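Local coordinates for protein endo-pectate lyase (Erwinia chrysanthemi, PDB 3B4N) that cleaves the alpha-1,4-galacturonan backbone of pectate by calcium-dependent beta-elimination and probably also acts on highly methylated pectins, with an endo mode of action, at residues N240-C254 with S270-N284. Numbering follows the deposited sequence.
Sequences NFTLTGEHGKLWRSC and SATVNGTIDSIAGVN
Leu243, Trp251 and Arg252 meet Ile277, Val283 and Asn284 across two successive coils of the right-handed parallel beta-helix. Strand axes 241-244 and 271-274 run 13° apart, strands 251-253 and 281-284 are also nearly parallel, and both chains turn corners at matching places, Gly245 beside Gly275. Backbone hydrogen bonds follow this parallel register; Ser253 N to Gly282 O (3.1 Å) is nearly straight at 173°. At the Gly245–Gly275 corner, a water joins Gly245 N to Asn274 O.

Apolar side chains meet across the coils. Leu243 CD1 reaches Ile277 CD1 at 3.8 Å, and Leu250 CD2 lies against Ile280 CG2. With CG anti to its backbone N (chi1 172°), Trp251 brings its six-membered ring to Ala281 and Val283; Val283 CG1 meets the ring edge in plane, 3.6 Å from CZ3, while NE1 is hydrogen-bonded to His228 ND1. The His247 ring receives Leu243 CB over one face, and its NE2 donates to Thr244 O; calcium ligand Asn213 lies beside it.

Polar side chains tie the two ends. Thr272 OG1 donates to a lone pair of Asn240 OD1 at 2.6 Å, and a water links Thr272 OG1 to Asn240 ND2. Asn284 ND2 donates to Cys254 O (2.9 Å), and Cys254 is disulfide-bonded to Cys257. Arg252 NH2 donates to Asn284 OD1 at 3.0 Å; the oxygen lies in the guanidinium plane, though NH2 sits above the plane of the amide carbonyl, and a water bridges OD1 to Arg252 NH1.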
# COMPACT_ATOMS: atom_id res chain seq x y z
N ASN A 240 2.38 2.27 7.71
CA ASN A 240 2.02 3.54 7.10
C ASN A 240 2.02 3.53 5.58
O ASN A 240 2.56 4.43 4.93
CB ASN A 240 2.91 4.67 7.63
CG ASN A 240 2.26 6.03 7.46
OD1 ASN A 240 1.04 6.15 7.35
ND2 ASN A 240 3.08 7.08 7.47
N PHE A 241 1.42 2.48 5.03
CA PHE A 241 1.21 2.33 3.59
C PHE A 241 0.57 3.67 3.19
O PHE A 241 -0.40 4.11 3.81
CB PHE A 241 0.24 1.17 3.37
CG PHE A 241 -0.18 0.96 1.94
CD1 PHE A 241 0.75 0.92 0.91
CD2 PHE A 241 -1.52 0.71 1.64
CE1 PHE A 241 0.36 0.62 -0.40
CE2 PHE A 241 -1.92 0.41 0.33
CZ PHE A 241 -0.98 0.37 -0.68
N THR A 242 1.12 4.30 2.16
CA THR A 242 0.64 5.62 1.75
C THR A 242 0.07 5.66 0.36
O THR A 242 0.68 5.16 -0.59
CB THR A 242 1.79 6.63 1.84
OG1 THR A 242 2.22 6.72 3.20
CG2 THR A 242 1.37 8.01 1.34
N LEU A 243 -1.10 6.27 0.25
CA LEU A 243 -1.76 6.43 -1.04
C LEU A 243 -1.58 7.88 -1.47
O LEU A 243 -1.80 8.80 -0.68
CB LEU A 243 -3.26 6.13 -0.94
CG LEU A 243 -3.67 4.73 -0.48
CD1 LEU A 243 -5.16 4.58 -0.61
CD2 LEU A 243 -2.95 3.67 -1.30
N THR A 244 -1.17 8.07 -2.72
CA THR A 244 -0.98 9.42 -3.25
C THR A 244 -1.84 9.58 -4.50
O THR A 244 -2.20 8.61 -5.15
CB THR A 244 0.50 9.67 -3.61
OG1 THR A 244 0.91 8.78 -4.66
CG2 THR A 244 1.39 9.45 -2.40
N GLY A 245 -2.16 10.82 -4.82
CA GLY A 245 -2.97 11.06 -6.00
C GLY A 245 -4.46 10.97 -5.73
O GLY A 245 -4.94 11.46 -4.71
N GLU A 246 -5.19 10.36 -6.67
CA GLU A 246 -6.63 10.19 -6.57
C GLU A 246 -6.94 8.70 -6.61
O GLU A 246 -6.52 8.00 -7.53
CB GLU A 246 -7.34 10.88 -7.75
CG GLU A 246 -7.15 12.39 -7.85
CD GLU A 246 -5.84 12.78 -8.50
OE1 GLU A 246 -5.56 12.30 -9.62
OE2 GLU A 246 -5.09 13.58 -7.90
N HIS A 247 -7.70 8.22 -5.62
CA HIS A 247 -8.05 6.81 -5.51
C HIS A 247 -9.54 6.54 -5.39
O HIS A 247 -10.32 7.43 -5.01
CB HIS A 247 -7.37 6.23 -4.27
CG HIS A 247 -5.89 6.11 -4.41
ND1 HIS A 247 -5.27 4.92 -4.73
CD2 HIS A 247 -4.90 7.02 -4.29
CE1 HIS A 247 -3.97 5.11 -4.80
NE2 HIS A 247 -3.72 6.38 -4.53
N GLY A 248 -9.94 5.31 -5.69
CA GLY A 248 -11.33 4.91 -5.56
C GLY A 248 -11.55 4.48 -4.12
O GLY A 248 -12.28 5.12 -3.37
N LYS A 249 -10.92 3.38 -3.73
CA LYS A 249 -11.01 2.91 -2.36
C LYS A 249 -9.79 2.08 -2.01
O LYS A 249 -9.09 1.59 -2.89
CB LYS A 249 -12.30 2.09 -2.13
CG LYS A 249 -12.48 0.90 -3.01
CD LYS A 249 -13.71 0.08 -2.59
CE LYS A 249 -15.02 0.87 -2.73
NZ LYS A 249 -15.37 1.18 -4.15
N LEU A 250 -9.51 1.95 -0.72
CA LEU A 250 -8.36 1.19 -0.28
C LEU A 250 -8.57 -0.31 -0.39
O LEU A 250 -7.70 -1.02 -0.90
CB LEU A 250 -8.02 1.54 1.17
CG LEU A 250 -6.94 0.70 1.87
CD1 LEU A 250 -5.60 0.83 1.16
CD2 LEU A 250 -6.84 1.14 3.32
N TRP A 251 -9.72 -0.79 0.06
CA TRP A 251 -9.99 -2.22 0.07
C TRP A 251 -11.44 -2.53 -0.19
O TRP A 251 -12.33 -1.85 0.31
CB TRP A 251 -9.58 -2.78 1.44
CG TRP A 251 -9.95 -4.21 1.72
CD1 TRP A 251 -9.15 -5.32 1.53
CD2 TRP A 251 -11.13 -4.68 2.37
NE1 TRP A 251 -9.77 -6.44 2.03
CE2 TRP A 251 -10.99 -6.08 2.56
CE3 TRP A 251 -12.30 -4.05 2.82
CZ2 TRP A 251 -11.97 -6.85 3.18
CZ3 TRP A 251 -13.28 -4.83 3.44
CH2 TRP A 251 -13.11 -6.22 3.61
N ARG A 252 -11.66 -3.57 -0.99
CA ARG A 252 -13.01 -4.01 -1.28
C ARG A 252 -13.13 -5.52 -1.21
O ARG A 252 -12.36 -6.25 -1.84
CB ARG A 252 -13.44 -3.55 -2.68
CG ARG A 252 -14.89 -3.90 -3.04
CD ARG A 252 -15.90 -3.29 -2.07
NE ARG A 252 -17.26 -3.24 -2.62
CZ ARG A 252 -18.26 -4.04 -2.27
NH1 ARG A 252 -19.46 -3.90 -2.84
NH2 ARG A 252 -18.09 -4.97 -1.34
N SER A 253 -14.06 -5.99 -0.40
CA SER A 253 -14.36 -7.41 -0.33
C SER A 253 -15.15 -7.58 -1.62
O SER A 253 -16.12 -6.86 -1.85
CB SER A 253 -15.25 -7.71 0.86
OG SER A 253 -15.74 -9.04 0.79
N CYS A 254 -14.76 -8.51 -2.48
CA CYS A 254 -15.45 -8.67 -3.75
C CYS A 254 -16.97 -8.62 -3.63
O CYS A 254 -17.58 -9.42 -2.92
CB CYS A 254 -15.04 -9.98 -4.40
SG CYS A 254 -15.48 -10.00 -6.17
N SER A 270 -2.15 1.17 10.32
CA SER A 270 -1.39 2.38 9.99
C SER A 270 -1.36 2.60 8.48
O SER A 270 -0.76 1.81 7.74
CB SER A 270 0.03 2.28 10.53
OG SER A 270 0.78 3.45 10.20
N ALA A 271 -1.99 3.68 8.03
CA ALA A 271 -2.03 4.02 6.62
C ALA A 271 -2.31 5.50 6.48
O ALA A 271 -2.91 6.11 7.37
CB ALA A 271 -3.10 3.20 5.90
N THR A 272 -1.88 6.07 5.36
CA THR A 272 -2.07 7.48 5.09
C THR A 272 -2.58 7.71 3.68
O THR A 272 -2.09 7.11 2.73
CB THR A 272 -0.74 8.27 5.24
OG1 THR A 272 -0.34 8.28 6.61
CG2 THR A 272 -0.90 9.70 4.74
N VAL A 273 -3.58 8.58 3.56
CA VAL A 273 -4.09 8.94 2.24
C VAL A 273 -3.69 10.40 2.07
O VAL A 273 -4.27 11.29 2.70
CB VAL A 273 -5.62 8.82 2.13
CG1 VAL A 273 -6.07 9.24 0.73
CG2 VAL A 273 -6.04 7.37 2.38
N ASN A 274 -2.66 10.64 1.26
CA ASN A 274 -2.21 12.01 1.00
C ASN A 274 -2.61 12.32 -0.43
O ASN A 274 -1.79 12.30 -1.35
CB ASN A 274 -0.69 12.15 1.18
CG ASN A 274 -0.25 13.60 1.30
OD1 ASN A 274 -0.99 14.44 1.82
ND2 ASN A 274 0.96 13.90 0.85
N GLY A 275 -3.90 12.56 -0.59
CA GLY A 275 -4.50 12.87 -1.87
C GLY A 275 -5.99 12.75 -1.61
O GLY A 275 -6.44 13.04 -0.50
N THR A 276 -6.74 12.31 -2.60
CA THR A 276 -8.18 12.15 -2.44
C THR A 276 -8.57 10.69 -2.63
O THR A 276 -7.87 9.93 -3.30
CB THR A 276 -8.97 13.00 -3.44
OG1 THR A 276 -8.65 12.60 -4.78
CG2 THR A 276 -8.62 14.47 -3.26
N ILE A 277 -9.70 10.31 -2.05
CA ILE A 277 -10.17 8.94 -2.17
C ILE A 277 -11.69 8.97 -2.01
O ILE A 277 -12.22 9.78 -1.27
CB ILE A 277 -9.50 8.06 -1.09
CG1 ILE A 277 -9.75 6.58 -1.39
CG2 ILE A 277 -9.98 8.45 0.30
CD1 ILE A 277 -8.75 5.66 -0.74
N ASP A 278 -12.38 8.09 -2.73
CA ASP A 278 -13.83 8.07 -2.64
C ASP A 278 -14.36 7.47 -1.34
O ASP A 278 -15.35 7.96 -0.79
CB ASP A 278 -14.43 7.36 -3.85
CG ASP A 278 -14.12 8.08 -5.15
OD1 ASP A 278 -14.21 9.32 -5.18
OD2 ASP A 278 -13.81 7.40 -6.15
N SER A 279 -13.72 6.41 -0.87
CA SER A 279 -14.08 5.73 0.37
C SER A 279 -12.91 4.85 0.75
O SER A 279 -12.01 4.62 -0.06
CB SER A 279 -15.35 4.89 0.21
OG SER A 279 -15.18 3.88 -0.76
N ILE A 280 -12.90 4.35 1.98
CA ILE A 280 -11.79 3.52 2.41
C ILE A 280 -12.03 2.02 2.25
O ILE A 280 -11.28 1.34 1.54
CB ILE A 280 -11.41 3.84 3.88
CG1 ILE A 280 -11.02 5.32 4.01
CG2 ILE A 280 -10.26 2.96 4.34
CD1 ILE A 280 -9.79 5.71 3.20
N ALA A 281 -13.08 1.51 2.88
CA ALA A 281 -13.37 0.08 2.85
C ALA A 281 -14.82 -0.25 2.54
O ALA A 281 -15.73 0.48 2.94
CB ALA A 281 -13.01 -0.53 4.19
N GLY A 282 -15.02 -1.36 1.85
CA GLY A 282 -16.35 -1.83 1.52
C GLY A 282 -16.51 -3.28 1.96
O GLY A 282 -15.85 -4.17 1.42
N VAL A 283 -17.38 -3.51 2.93
CA VAL A 283 -17.63 -4.84 3.46
C VAL A 283 -19.00 -5.36 3.04
O VAL A 283 -19.95 -4.59 2.91
CB VAL A 283 -17.58 -4.87 5.03
CG1 VAL A 283 -16.18 -4.54 5.51
CG2 VAL A 283 -18.59 -3.88 5.61
N ASN A 284 -19.08 -6.67 2.79
CA ASN A 284 -20.37 -7.28 2.45
C ASN A 284 -20.86 -7.77 3.81
O ASN A 284 -20.44 -8.83 4.29
CB ASN A 284 -20.18 -8.48 1.51
CG ASN A 284 -19.60 -8.08 0.18
OD1 ASN A 284 -19.98 -7.05 -0.39
ND2 ASN A 284 -18.69 -8.89 -0.33
O HOH W 1 1.67 9.82 7.51
O HOH W 2 -0.93 7.12 9.61
O HOH W 3 -1.11 13.21 -3.53
O HOH W 4 -10.44 10.22 -5.61
O HOH W 5 -15.50 4.26 -3.39
O HOH W 6 -21.34 -5.83 -2.44